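Local coordinates for putative uncharacterized protein (Ustilago maydis, PDB 4GNX), which binds single-stranded DNA through OB-fold domains, as a subunit of the trimeric replication protein A complex, at residues R273-V278 and T348-A353; P289-V294 and N403-M408; G355-S360 and V417-S422. One frame throughout, in Å; residues are numbered along the deposited sequence.

Contact 1 (R273-V278 and T348-A353)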
loop_
_atom_site.group_PDB
_atom_site.type_symbol
_atom_site.label_atom_id
_atom_site.label_comp_id
_atom_site.label_asym_id
_atom_site.label_seq_id
_atom_site.Cartn_x
_atom_site.Cartn_y
_atom_site.Cartn_z
ATOM N N ARG C 273 4.266 -1.978 -7.524
ATOM C CA ARG C 273 4.949 -0.865 -8.168
ATOM C C ARG C 273 3.951 0.231 -8.510
ATOM O O ARG C 273 2.757 -0.005 -8.552
ATOM C CB ARG C 273 5.651 -1.347 -9.446
ATOM C CG ARG C 273 6.856 -2.244 -9.211
ATOM C CD ARG C 273 8.126 -1.423 -9.146
ATOM N NE ARG C 273 9.241 -2.110 -8.488
ATOM C CZ ARG C 273 9.752 -1.752 -7.310
ATOM N NH1 ARG C 273 9.242 -0.709 -6.656
ATOM N NH2 ARG C 273 10.776 -2.428 -6.790
ATOM N N THR C 274 4.429 1.440 -8.730
ATOM C CA THR C 274 3.575 2.452 -9.328
ATOM C C THR C 274 3.912 2.527 -10.823
ATOM O O THR C 274 4.978 2.076 -11.255
ATOM C CB THR C 274 3.738 3.831 -8.659
ATOM O OG1 THR C 274 5.008 4.400 -9.026
ATOM C CG2 THR C 274 3.645 3.688 -7.149
ATOM N N ILE C 275 3.004 3.095 -11.604
ATOM C CA ILE C 275 3.186 3.207 -13.041
ATOM C C ILE C 275 4.501 3.940 -13.392
ATOM O O ILE C 275 5.209 3.583 -14.363
ATOM C CB ILE C 275 1.967 3.897 -13.677
ATOM C CG1 ILE C 275 0.729 3.005 -13.534
ATOM C CG2 ILE C 275 2.244 4.282 -15.123
ATOM C CD1 ILE C 275 -0.585 3.721 -13.757
ATOM N N VAL C 276 4.853 4.950 -12.599
ATOM C CA VAL C 276 6.087 5.642 -12.873
ATOM C C VAL C 276 7.270 4.700 -12.640
ATOM O O VAL C 276 8.217 4.695 -13.431
ATOM C CB VAL C 276 6.227 6.956 -12.094
ATOM C CG1 VAL C 276 6.397 6.713 -10.603
ATOM C CG2 VAL C 276 7.401 7.746 -12.639
ATOM N N GLN C 277 7.191 3.887 -11.583
ATOM C CA GLN C 277 8.266 2.942 -11.272
ATOM C C GLN C 277 8.430 1.934 -12.395
ATOM O O GLN C 277 9.544 1.709 -12.863
ATOM C CB GLN C 277 8.025 2.228 -9.955
ATOM C CG GLN C 277 8.205 3.131 -8.757
ATOM C CD GLN C 277 7.839 2.457 -7.465
ATOM O OE1 GLN C 277 6.810 1.790 -7.360
ATOM N NE2 GLN C 277 8.680 2.631 -6.463
ATOM N N VAL C 278 7.314 1.369 -12.856
ATOM C CA VAL C 278 7.340 0.390 -13.930
ATOM C C VAL C 278 8.080 0.913 -15.145
ATOM O O VAL C 278 8.978 0.228 -15.643
ATOM C CB VAL C 278 5.930 -0.068 -14.332
ATOM C CG1 VAL C 278 5.994 -1.048 -15.504
ATOM C CG2 VAL C 278 5.226 -0.708 -13.137
ATOM N N THR C 348 -6.849 -1.643 -22.481
ATOM C CA THR C 348 -7.330 -0.715 -21.462
ATOM C C THR C 348 -6.292 0.234 -20.893
ATOM O O THR C 348 -5.219 -0.188 -20.502
ATOM C CB THR C 348 -8.006 -1.467 -20.307
ATOM O OG1 THR C 348 -8.607 -0.509 -19.440
ATOM C CG2 THR C 348 -7.003 -2.305 -19.516
ATOM N N ASN C 349 -6.630 1.517 -20.842
ATOM C CA ASN C 349 -5.762 2.538 -20.260
ATOM C C ASN C 349 -6.036 2.773 -18.762
ATOM O O ASN C 349 -7.134 3.177 -18.363
ATOM C CB ASN C 349 -5.899 3.851 -21.040
ATOM C CG ASN C 349 -4.838 4.882 -20.663
ATOM O OD1 ASN C 349 -5.161 5.943 -20.164
ATOM N ND2 ASN C 349 -3.570 4.573 -20.914
ATOM N N VAL C 350 -5.025 2.522 -17.935
ATOM C CA VAL C 350 -5.164 2.633 -16.488
ATOM C C VAL C 350 -4.248 3.713 -15.962
ATOM O O VAL C 350 -3.168 3.936 -16.512
ATOM C CB VAL C 350 -4.882 1.295 -15.750
ATOM C CG1 VAL C 350 -5.747 0.175 -16.318
ATOM C CG2 VAL C 350 -3.403 0.924 -15.780
ATOM N N ALA C 351 -4.687 4.384 -14.899
ATOM C CA ALA C 351 -3.929 5.493 -14.314
ATOM C C ALA C 351 -3.847 5.391 -12.807
ATOM O O ALA C 351 -4.689 4.769 -12.177
ATOM C CB ALA C 351 -4.552 6.815 -14.701
ATOM N N ASP C 352 -2.799 5.977 -12.249
ATOM C CA ASP C 352 -2.707 6.244 -10.818
ATOM C C ASP C 352 -2.171 7.662 -10.659
ATOM O O ASP C 352 -2.259 8.456 -11.604
ATOM C CB ASP C 352 -1.851 5.198 -10.099
ATOM C CG ASP C 352 -0.355 5.202 -10.530
ATOM O OD1 ASP C 352 0.084 6.074 -11.338
ATOM O OD2 ASP C 352 0.390 4.298 -10.030
ATOM N N ALA C 353 -1.602 7.992 -9.498
ATOM C CA ALA C 353 -1.112 9.362 -9.269
ATOM C C ALA C 353 0.254 9.641 -9.889
ATOM O O ALA C 353 0.709 10.791 -9.903
ATOM C CB ALA C 353 -1.106 9.705 -7.799
#
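The first turn of the helix beginning at Ile275 comes up beside the segment 348-353, at Asp352, and the two backbones approach most closely at this pair, with 7.0 Å between the CA atoms. No sheet forms here; the backbone N of Ile275 meets the Asp352 side chain, and the Ile275 side chain lies against the strand. Ile275 N gives its hydrogen to Asp352 OD2 at 3.3 Å, almost straight at 174°, reaching the oxygen on its syn side and somewhat out of the carboxylate plane. The N-terminal end of the helix thus receives a carboxylate, whose negative charge would probably suit the helix dipole. Thr274 is the N-cap of this helix and forms a capping box with Gln277: Thr274 N donates to Gln277 OE1 at 2.8 Å, while the return bond from Gln277 N to Thr274 OG1, 3.4 Å long, is weak. Asp352 takes chi1 of 65°, which sets CG between its own N and carbonyl carbon and lets the carboxylate reach back to the helix. OD2 also lies 3.6 Å from Thr274 CB, whereas OD1 bonds to the hydroxyl of Thr354. The Ile275 and Asp352 side chains run alongside each other in opposite senses, which brings Ile275 CD1 to 3.4 Å from Asp352 OD1. The same methyl continues over the strand backbone to Val350 O, 3.8 Å away, and Ile275 also touches Met357.

Contact 2 (P289-V294 and N403-M408). With nucleotides of chain G.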
loop_
_atom_site.group_PDB
_atom_site.type_symbol
_atom_site.label_atom_id
_atom_site.label_comp_id
_atom_site.label_asym_id
_atom_site.label_seq_id
_atom_site.Cartn_x
_atom_site.Cartn_y
_atom_site.Cartn_z
ATOM N N PRO C 289 11.303 -11.486 -19.205
ATOM C CA PRO C 289 10.108 -10.757 -18.760
ATOM C C PRO C 289 10.194 -10.320 -17.314
ATOM O O PRO C 289 10.942 -10.901 -16.529
ATOM C CB PRO C 289 8.973 -11.770 -18.923
ATOM C CG PRO C 289 9.619 -13.070 -19.258
ATOM C CD PRO C 289 10.959 -12.767 -19.844
ATOM N N ASP C 290 9.432 -9.287 -16.978
ATOM C CA ASP C 290 9.292 -8.828 -15.600
ATOM C C ASP C 290 7.843 -8.993 -15.140
ATOM O O ASP C 290 6.922 -9.087 -15.953
ATOM C CB ASP C 290 9.726 -7.359 -15.466
ATOM C CG ASP C 290 11.236 -7.172 -15.580
ATOM O OD1 ASP C 290 11.692 -6.552 -16.569
ATOM O OD2 ASP C 290 11.966 -7.638 -14.675
ATOM N N TYR C 291 7.644 -9.027 -13.831
ATOM C CA TYR C 291 6.319 -9.195 -13.272
ATOM C C TYR C 291 6.120 -8.159 -12.184
ATOM O O TYR C 291 7.061 -7.808 -11.480
ATOM C CB TYR C 291 6.143 -10.609 -12.720
ATOM C CG TYR C 291 6.276 -11.683 -13.776
ATOM C CD1 TYR C 291 7.526 -12.249 -14.078
ATOM C CD2 TYR C 291 5.151 -12.138 -14.490
ATOM C CE1 TYR C 291 7.650 -13.230 -15.051
ATOM C CE2 TYR C 291 5.269 -13.128 -15.462
ATOM C CZ TYR C 291 6.518 -13.667 -15.739
ATOM O OH TYR C 291 6.643 -14.644 -16.708
ATOM N N PHE C 292 4.892 -7.665 -12.051
ATOM C CA PHE C 292 4.599 -6.634 -11.082
ATOM C C PHE C 292 3.125 -6.571 -10.754
ATOM O O PHE C 292 2.301 -7.104 -11.483
ATOM C CB PHE C 292 5.077 -5.274 -11.590
ATOM C CG PHE C 292 4.431 -4.840 -12.880
ATOM C CD1 PHE C 292 3.231 -4.113 -12.872
ATOM C CD2 PHE C 292 5.025 -5.135 -14.108
ATOM C CE1 PHE C 292 2.644 -3.695 -14.066
ATOM C CE2 PHE C 292 4.440 -4.727 -15.302
ATOM C CZ PHE C 292 3.253 -4.001 -15.285
ATOM N N ASN C 293 2.827 -5.913 -9.636
ATOM C CA ASN C 293 1.474 -5.561 -9.212
ATOM C C ASN C 293 1.301 -4.058 -9.204
ATOM O O ASN C 293 2.189 -3.337 -8.785
ATOM C CB ASN C 293 1.198 -6.110 -7.816
ATOM C CG ASN C 293 0.922 -7.602 -7.825
ATOM O OD1 ASN C 293 0.293 -8.125 -8.755
ATOM N ND2 ASN C 293 1.393 -8.304 -6.790
ATOM N N VAL C 294 0.153 -3.596 -9.679
ATOM C CA VAL C 294 -0.187 -2.166 -9.665
ATOM C C VAL C 294 -1.648 -1.928 -9.257
ATOM O O VAL C 294 -2.568 -2.514 -9.811
ATOM C CB VAL C 294 0.110 -1.488 -11.023
ATOM C CG1 VAL C 294 -0.516 -0.117 -11.109
ATOM C CG2 VAL C 294 1.590 -1.310 -11.209
ATOM N N ASN C 403 -2.188 -7.816 -11.670
ATOM C CA ASN C 403 -0.990 -8.616 -11.719
ATOM C C ASN C 403 -0.564 -8.739 -13.171
ATOM O O ASN C 403 -1.326 -9.203 -14.022
ATOM C CB ASN C 403 -1.241 -9.990 -11.101
ATOM C CG ASN C 403 0.039 -10.750 -10.868
ATOM O OD1 ASN C 403 1.064 -10.148 -10.556
ATOM N ND2 ASN C 403 0.001 -12.073 -11.034
ATOM N N CYS C 404 0.655 -8.315 -13.460
ATOM C CA CYS C 404 1.084 -8.208 -14.844
ATOM C C CYS C 404 2.437 -8.799 -15.138
ATOM O O CYS C 404 3.305 -8.894 -14.266
ATOM C CB CYS C 404 1.142 -6.748 -15.281
ATOM S SG CYS C 404 -0.276 -5.756 -14.817
ATOM N N ARG C 405 2.595 -9.171 -16.403
ATOM C CA ARG C 405 3.890 -9.443 -16.994
ATOM C C ARG C 405 4.178 -8.336 -18.011
ATOM O O ARG C 405 3.256 -7.711 -18.551
ATOM C CB ARG C 405 3.903 -10.827 -17.654
ATOM C CG ARG C 405 2.546 -11.278 -18.196
ATOM C CD ARG C 405 2.580 -12.696 -18.751
ATOM N NE ARG C 405 3.347 -12.768 -19.993
ATOM C CZ ARG C 405 3.819 -13.890 -20.538
ATOM N NH1 ARG C 405 3.618 -15.072 -19.958
ATOM N NH2 ARG C 405 4.508 -13.833 -21.673
ATOM N N ALA C 406 5.460 -8.082 -18.254
ATOM C CA ALA C 406 5.893 -7.140 -19.289
ATOM C C ALA C 406 6.966 -7.805 -20.126
ATOM O O ALA C 406 7.962 -8.281 -19.589
ATOM C CB ALA C 406 6.427 -5.859 -18.666
ATOM N N LYS C 407 6.753 -7.831 -21.436
ATOM C CA LYS C 407 7.639 -8.510 -22.364
ATOM C C LYS C 407 7.834 -7.713 -23.631
ATOM O O LYS C 407 7.067 -6.801 -23.922
ATOM C CB LYS C 407 7.065 -9.872 -22.743
ATOM C CG LYS C 407 7.731 -11.048 -22.057
ATOM C CD LYS C 407 8.247 -12.042 -23.080
ATOM C CE LYS C 407 7.135 -12.726 -23.856
ATOM N NZ LYS C 407 7.662 -13.895 -24.621
ATOM N N MET C 408 8.862 -8.082 -24.387
ATOM C CA MET C 408 9.072 -7.570 -25.731
ATOM C C MET C 408 8.304 -8.402 -26.751
ATOM O O MET C 408 8.380 -9.633 -26.737
ATOM C CB MET C 408 10.562 -7.603 -26.090
ATOM C CG MET C 408 11.440 -6.617 -25.330
ATOM S SD MET C 408 10.823 -4.919 -25.299
ATOM C CE MET C 408 10.708 -4.501 -27.040
ATOM P P DT G 9 15.135 -15.646 -12.529
ATOM O OP1 DT G 9 15.513 -16.413 -11.311
ATOM O OP2 DT G 9 15.898 -15.840 -13.788
ATOM O "O5'" DT G 9 13.595 -15.910 -12.852
ATOM C "C5'" DT G 9 13.093 -17.244 -13.073
ATOM C "C4'" DT G 9 11.654 -17.336 -12.622
ATOM O "O4'" DT G 9 11.324 -16.159 -11.843
ATOM C "C3'" DT G 9 10.617 -17.401 -13.751
ATOM O "O3'" DT G 9 9.546 -18.299 -13.414
ATOM C "C2'" DT G 9 10.084 -15.979 -13.812
ATOM C "C1'" DT G 9 10.124 -15.595 -12.345
ATOM N N1 DT G 9 10.127 -14.151 -12.037
ATOM C C2 DT G 9 9.134 -13.687 -11.206
ATOM O O2 DT G 9 8.271 -14.409 -10.732
ATOM N N3 DT G 9 9.183 -12.338 -10.952
ATOM C C4 DT G 9 10.105 -11.430 -11.437
ATOM O O4 DT G 9 10.022 -10.245 -11.121
ATOM C C5 DT G 9 11.118 -11.985 -12.308
ATOM C C7 DT G 9 12.159 -11.077 -12.883
ATOM C C6 DT G 9 11.078 -13.301 -12.561
ATOM P P DT G 10 8.785 -19.272 -14.452
ATOM O OP1 DT G 10 8.570 -20.572 -13.761
ATOM O OP2 DT G 10 9.550 -19.242 -15.726
ATOM O "O5'" DT G 10 7.341 -18.642 -14.723
ATOM C "C5'" DT G 10 6.321 -19.366 -15.461
ATOM C "C4'" DT G 10 5.518 -18.425 -16.333
ATOM O "O4'" DT G 10 6.410 -17.699 -17.213
ATOM C "C3'" DT G 10 4.485 -19.082 -17.254
ATOM O "O3'" DT G 10 3.405 -18.164 -17.479
ATOM C "C2'" DT G 10 5.245 -19.227 -18.560
ATOM C "C1'" DT G 10 6.054 -17.942 -18.569
ATOM N N1 DT G 10 7.295 -17.983 -19.368
ATOM C C2 DT G 10 7.224 -17.614 -20.693
ATOM O O2 DT G 10 6.185 -17.272 -21.235
ATOM N N3 DT G 10 8.420 -17.667 -21.365
ATOM C C4 DT G 10 9.650 -18.038 -20.856
ATOM O O4 DT G 10 10.639 -18.036 -21.583
ATOM C C5 DT G 10 9.652 -18.408 -19.458
ATOM C C7 DT G 10 10.938 -18.828 -18.819
ATOM C C6 DT G 10 8.491 -18.361 -18.793
ATOM P P DT G 11 1.919 -18.492 -18.013
ATOM O OP1 DT G 11 1.419 -17.238 -18.638
ATOM O OP2 DT G 11 1.193 -19.055 -16.847
ATOM O "O5'" DT G 11 2.007 -19.639 -19.121
ATOM C "C5'" DT G 11 1.815 -19.382 -20.535
ATOM C "C4'" DT G 11 0.346 -19.279 -20.885
ATOM O "O4'" DT G 11 0.118 -18.042 -21.592
ATOM C "C3'" DT G 11 -0.190 -20.354 -21.828
ATOM O "O3'" DT G 11 -1.610 -20.536 -21.673
ATOM C "C2'" DT G 11 0.164 -19.800 -23.197
ATOM C "C1'" DT G 11 0.083 -18.285 -22.997
ATOM N N1 DT G 11 1.178 -17.520 -23.602
ATOM C C2 DT G 11 1.077 -16.147 -23.609
ATOM O O2 DT G 11 0.114 -15.547 -23.159
ATOM N N3 DT G 11 2.150 -15.499 -24.169
ATOM C C4 DT G 11 3.288 -16.073 -24.702
ATOM O O4 DT G 11 4.171 -15.358 -25.171
ATOM C C5 DT G 11 3.331 -17.518 -24.652
ATOM C C7 DT G 11 4.526 -18.229 -25.204
ATOM C C6 DT G 11 2.291 -18.159 -24.105
#
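Tyr291 faces Arg405 as a non-hydrogen-bonded pair in an antiparallel ladder of the OB-fold sheet, in register from Asp290–Ala406 to Asn293–Asn403. Two hydrogen-bonded pairs flank it, Asp290 with Ala406 and Phe292 with Cys404; in the latter Cys404 N donates to Phe292 O at 2.8 Å. The Phe292 ring, sharing its sheet face with Cys404 and Ala406, takes Cys404 CB over one face in a CH-pi contact, 3.8 Å from the ring centroid, with SG oblique to the ring. Tyr291 points to the other face, where the DNA lies. Its CB sits 3.7 Å from Cys404 O. Chi1 of -62° places CG beside the backbone N, and the ring then runs alongside the Arg405 side chain, both pointing the same way. CD2 and CE2 touch Arg405 CB, which sits oblique to the ring, CE2 at 3.5 Å. CD1 lies 3.5 Å from N3 of thymidine DT9 of chain G, and CE1 passes near C2' of the same nucleotide. The Arg405 guanidinium, turned 81° from the ring, carries NH1 to 3.4 Å from OP1 of DT11 of chain G. At the phenol tip, Tyr291 OH reaches O4' of the DT10 sugar of chain G at 3.1 Å.

Contact 3 (G355-S360 and V417-S422). With nucleotides of chain G.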
loop_
_atom_site.group_PDB
_atom_site.type_symbol
_atom_site.label_atom_id
_atom_site.label_comp_id
_atom_site.label_asym_id
_atom_site.label_seq_id
_atom_site.Cartn_x
_atom_site.Cartn_y
_atom_site.Cartn_z
ATOM N N GLY C 355 1.136 8.377 -13.095
ATOM C CA GLY C 355 1.076 8.221 -14.545
ATOM C C GLY C 355 -0.052 7.363 -15.091
ATOM O O GLY C 355 -0.964 6.925 -14.371
ATOM N N GLN C 356 0.007 7.120 -16.385
ATOM C CA GLN C 356 -1.037 6.383 -17.062
ATOM C C GLN C 356 -0.381 5.283 -17.925
ATOM O O GLN C 356 0.718 5.448 -18.438
ATOM C CB GLN C 356 -1.935 7.384 -17.814
ATOM C CG GLN C 356 -2.166 7.144 -19.298
ATOM C CD GLN C 356 -0.928 7.373 -20.135
ATOM O OE1 GLN C 356 -0.323 8.451 -20.088
ATOM N NE2 GLN C 356 -0.537 6.352 -20.906
ATOM N N MET C 357 -1.034 4.146 -18.057
ATOM C CA MET C 357 -0.411 3.028 -18.744
ATOM C C MET C 357 -1.415 2.106 -19.425
ATOM O O MET C 357 -2.488 1.834 -18.886
ATOM C CB MET C 357 0.428 2.248 -17.735
ATOM C CG MET C 357 0.629 0.773 -18.029
ATOM S SD MET C 357 0.938 -0.110 -16.493
ATOM C CE MET C 357 2.636 0.390 -16.206
ATOM N N TRP C 358 -1.026 1.593 -20.587
ATOM C CA TRP C 358 -1.854 0.649 -21.345
ATOM C C TRP C 358 -1.642 -0.780 -20.989
ATOM O O TRP C 358 -0.498 -1.248 -20.951
ATOM C CB TRP C 358 -1.578 0.826 -22.804
ATOM C CG TRP C 358 -2.227 2.072 -23.349
ATOM C CD1 TRP C 358 -1.644 3.306 -23.560
ATOM C CD2 TRP C 358 -3.622 2.235 -23.760
ATOM N NE1 TRP C 358 -2.551 4.187 -24.061
ATOM C CE2 TRP C 358 -3.752 3.615 -24.212
ATOM C CE3 TRP C 358 -4.729 1.395 -23.819
ATOM C CZ2 TRP C 358 -4.947 4.124 -24.700
ATOM C CZ3 TRP C 358 -5.934 1.919 -24.302
ATOM C CH2 TRP C 358 -6.041 3.253 -24.731
ATOM N N LEU C 359 -2.748 -1.478 -20.733
ATOM C CA LEU C 359 -2.748 -2.905 -20.399
ATOM C C LEU C 359 -3.600 -3.713 -21.381
ATOM O O LEU C 359 -4.647 -3.260 -21.833
ATOM C CB LEU C 359 -3.278 -3.123 -18.976
ATOM C CG LEU C 359 -2.526 -2.515 -17.783
ATOM C CD1 LEU C 359 -3.267 -2.764 -16.483
ATOM C CD2 LEU C 359 -1.128 -3.062 -17.642
ATOM N N SER C 360 -3.163 -4.918 -21.717
ATOM C CA SER C 360 -4.041 -5.814 -22.474
ATOM C C SER C 360 -4.496 -6.994 -21.647
ATOM O O SER C 360 -3.747 -7.515 -20.814
ATOM C CB SER C 360 -3.420 -6.276 -23.790
ATOM O OG SER C 360 -2.092 -6.691 -23.595
ATOM N N VAL C 417 7.251 -2.919 -26.184
ATOM C CA VAL C 417 6.938 -3.585 -24.910
ATOM C C VAL C 417 5.437 -3.690 -24.747
ATOM O O VAL C 417 4.711 -2.749 -25.061
ATOM C CB VAL C 417 7.503 -2.849 -23.680
ATOM C CG1 VAL C 417 7.038 -3.523 -22.399
ATOM C CG2 VAL C 417 9.020 -2.833 -23.720
ATOM N N ARG C 418 4.964 -4.837 -24.268
ATOM C CA ARG C 418 3.559 -4.935 -23.911
ATOM C C ARG C 418 3.319 -5.365 -22.463
ATOM O O ARG C 418 4.114 -6.086 -21.861
ATOM C CB ARG C 418 2.758 -5.753 -24.928
ATOM C CG ARG C 418 2.822 -5.151 -26.329
ATOM C CD ARG C 418 1.502 -5.178 -27.086
ATOM N NE ARG C 418 1.064 -6.528 -27.435
ATOM C CZ ARG C 418 -0.004 -7.130 -26.911
ATOM N NH1 ARG C 418 -0.775 -6.504 -26.027
ATOM N NH2 ARG C 418 -0.309 -8.361 -27.276
ATOM N N TYR C 419 2.233 -4.856 -21.901
ATOM C CA TYR C 419 1.865 -5.151 -20.537
ATOM C C TYR C 419 0.591 -5.995 -20.531
ATOM O O TYR C 419 -0.470 -5.571 -21.011
ATOM C CB TYR C 419 1.683 -3.850 -19.751
ATOM C CG TYR C 419 2.909 -2.947 -19.751
ATOM C CD1 TYR C 419 2.928 -1.739 -20.453
ATOM C CD2 TYR C 419 4.056 -3.303 -19.039
ATOM C CE1 TYR C 419 4.057 -0.922 -20.448
ATOM C CE2 TYR C 419 5.186 -2.498 -19.028
ATOM C CZ TYR C 419 5.187 -1.311 -19.728
ATOM O OH TYR C 419 6.334 -0.538 -19.696
ATOM N N THR C 420 0.708 -7.206 -20.000
ATOM C CA THR C 420 -0.399 -8.136 -20.005
ATOM C C THR C 420 -0.932 -8.314 -18.594
ATOM O O THR C 420 -0.179 -8.365 -17.629
ATOM C CB THR C 420 0.027 -9.497 -20.569
ATOM O OG1 THR C 420 0.884 -9.291 -21.693
ATOM C CG2 THR C 420 -1.189 -10.307 -21.006
ATOM N N ILE C 421 -2.250 -8.387 -18.490
ATOM C CA ILE C 421 -2.894 -8.691 -17.241
ATOM C C ILE C 421 -2.969 -10.209 -17.120
ATOM O O ILE C 421 -3.465 -10.880 -18.015
ATOM C CB ILE C 421 -4.289 -8.037 -17.169
ATOM C CG1 ILE C 421 -4.131 -6.505 -17.176
ATOM C CG2 ILE C 421 -5.018 -8.480 -15.913
ATOM C CD1 ILE C 421 -5.339 -5.700 -17.620
ATOM N N SER C 422 -2.433 -10.740 -16.030
ATOM C CA SER C 422 -2.581 -12.148 -15.717
ATOM C C SER C 422 -3.701 -12.372 -14.686
ATOM O O SER C 422 -4.485 -13.323 -14.792
ATOM C CB SER C 422 -1.246 -12.748 -15.269
ATOM O OG SER C 422 -0.681 -12.014 -14.208
ATOM P P DT G 18 -2.612 5.588 -31.564
ATOM O OP1 DT G 18 -2.836 5.970 -32.984
ATOM O OP2 DT G 18 -1.660 6.370 -30.735
ATOM O "O5'" DT G 18 -4.029 5.595 -30.840
ATOM C "C5'" DT G 18 -5.205 5.069 -31.493
ATOM C "C4'" DT G 18 -5.998 4.214 -30.531
ATOM O "O4'" DT G 18 -5.162 3.128 -30.089
ATOM C "C3'" DT G 18 -6.448 4.932 -29.258
ATOM O "O3'" DT G 18 -7.779 5.469 -29.363
ATOM C "C2'" DT G 18 -6.318 3.883 -28.165
ATOM C "C1'" DT G 18 -5.510 2.744 -28.775
ATOM N N1 DT G 18 -4.264 2.399 -28.071
ATOM C C2 DT G 18 -4.100 1.089 -27.686
ATOM O O2 DT G 18 -4.944 0.228 -27.871
ATOM N N3 DT G 18 -2.906 0.822 -27.063
ATOM C C4 DT G 18 -1.881 1.710 -26.806
ATOM O O4 DT G 18 -0.864 1.322 -26.238
ATOM C C5 DT G 18 -2.114 3.067 -27.250
ATOM C C7 DT G 18 -1.058 4.101 -27.011
ATOM C C6 DT G 18 -3.277 3.337 -27.860
ATOM P P DT G 17 1.416 0.825 -33.754
ATOM O OP1 DT G 17 2.413 0.689 -34.848
ATOM O OP2 DT G 17 1.873 0.802 -32.341
ATOM O "O5'" DT G 17 0.626 2.187 -34.005
ATOM C "C5'" DT G 17 -0.792 2.196 -34.257
ATOM C "C4'" DT G 17 -1.557 2.318 -32.958
ATOM O "O4'" DT G 17 -1.483 1.075 -32.222
ATOM C "C3'" DT G 17 -1.073 3.408 -31.994
ATOM O "O3'" DT G 17 -2.225 4.039 -31.421
ATOM C "C2'" DT G 17 -0.356 2.623 -30.908
ATOM C "C1'" DT G 17 -1.207 1.370 -30.863
ATOM N N1 DT G 17 -0.606 0.167 -30.243
ATOM C C2 DT G 17 -1.287 -1.025 -30.368
ATOM O O2 DT G 17 -2.340 -1.132 -30.977
ATOM N N3 DT G 17 -0.680 -2.097 -29.762
ATOM C C4 DT G 17 0.504 -2.094 -29.048
ATOM O O4 DT G 17 0.927 -3.138 -28.561
ATOM C C5 DT G 17 1.158 -0.809 -28.944
ATOM C C7 DT G 17 2.442 -0.710 -28.184
ATOM C C6 DT G 17 0.575 0.244 -29.534
ATOM P P DT G 14 -4.795 -14.595 -32.506
ATOM O OP1 DT G 14 -5.252 -15.776 -33.288
ATOM O OP2 DT G 14 -3.349 -14.393 -32.239
ATOM O "O5'" DT G 14 -5.403 -13.239 -33.074
ATOM C "C5'" DT G 14 -6.777 -12.903 -32.828
ATOM C "C4'" DT G 14 -7.074 -11.545 -33.416
ATOM O "O4'" DT G 14 -6.858 -10.545 -32.398
ATOM C "C3'" DT G 14 -6.174 -11.161 -34.590
ATOM O "O3'" DT G 14 -6.868 -10.448 -35.614
ATOM C "C2'" DT G 14 -5.100 -10.296 -33.961
ATOM C "C1'" DT G 14 -5.766 -9.699 -32.732
ATOM N N1 DT G 14 -4.861 -9.645 -31.569
ATOM C C2 DT G 14 -4.554 -8.409 -31.041
ATOM O O2 DT G 14 -5.019 -7.365 -31.471
ATOM N N3 DT G 14 -3.683 -8.444 -29.977
ATOM C C4 DT G 14 -3.101 -9.563 -29.409
ATOM O O4 DT G 14 -2.340 -9.438 -28.454
ATOM C C5 DT G 14 -3.461 -10.825 -30.020
ATOM C C7 DT G 14 -2.876 -12.091 -29.478
ATOM C C6 DT G 14 -4.309 -10.801 -31.056
#
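Ser360 and Arg418 meet through their torsions: chi1 of 46° holds Ser360 OG between its own N and carbonyl carbon, and the Arg418 chain, bent at chi2 and again at chi3 (-67°), swings its guanidinium back to that hydroxyl. NH1 comes 2.8 Å from Ser360 OG at the guanidinium edge, a weak hydrogen bond. The hydroxyl donates in turn to Tyr419 O at 3.2 Å, from above the carbonyl plane. Ser360 N donates to that carbonyl too, at 2.9 Å and nearly in line with it, so two donors grip one oxygen. Ile421 N completes the backbone link by donating to Ser360 O at 2.9 Å; the strands, 58° apart in direction, share just this one bridge, Ser360 with Thr420. On the inner side, Leu359 crosses Tyr419 and Ile421 at about right angles, its CD2 3.6 Å from Tyr419 CB, while Met357 SD stands above the Tyr419 ring, 4.9 Å from the centroid, in a Met-aromatic contact. The DNA lies on the other side. Arg418 NE is engaged in a salt bridge with Asp409, while NH2 turns to O4 of DT14 of chain G, so the acidic neighbour probably helps to fix the arm among the bases. The base of DT18 of chain G covers one face of the Trp358 indole, with C4 3.4 Å above the ring plane. Bridging the two outermost strands of the five-stranded sheet in this way is characteristic of the closure of an OB-fold barrel, whose DNA-binding surface here carries Trp358 and Arg418.

In the fold
Together the three contacts outline one OB-fold barrel. Contacts 2 and 3 have centres about 8 Å apart and share the pairing of strands 398-411 and 414-426, with Lys407 O 2.9 Å from Arg418 N. Contact 1 lies about 9 Å from contact 3, centre to centre, on the adjoining hairpin, where Val350 O and Met357 N are 2.6 Å apart. Its helix also reaches contact 2, about 12 Å away between centres: Val278 CG2 packs on Phe292 CD1 at 4.0 Å, and Val278 touches Met357 and Tyr419 of contact 3. Contacts 2 and 3 both meet the DNA, the former at thymidines DT9 to DT11 and the latter at DT14 and DT18 of chain G.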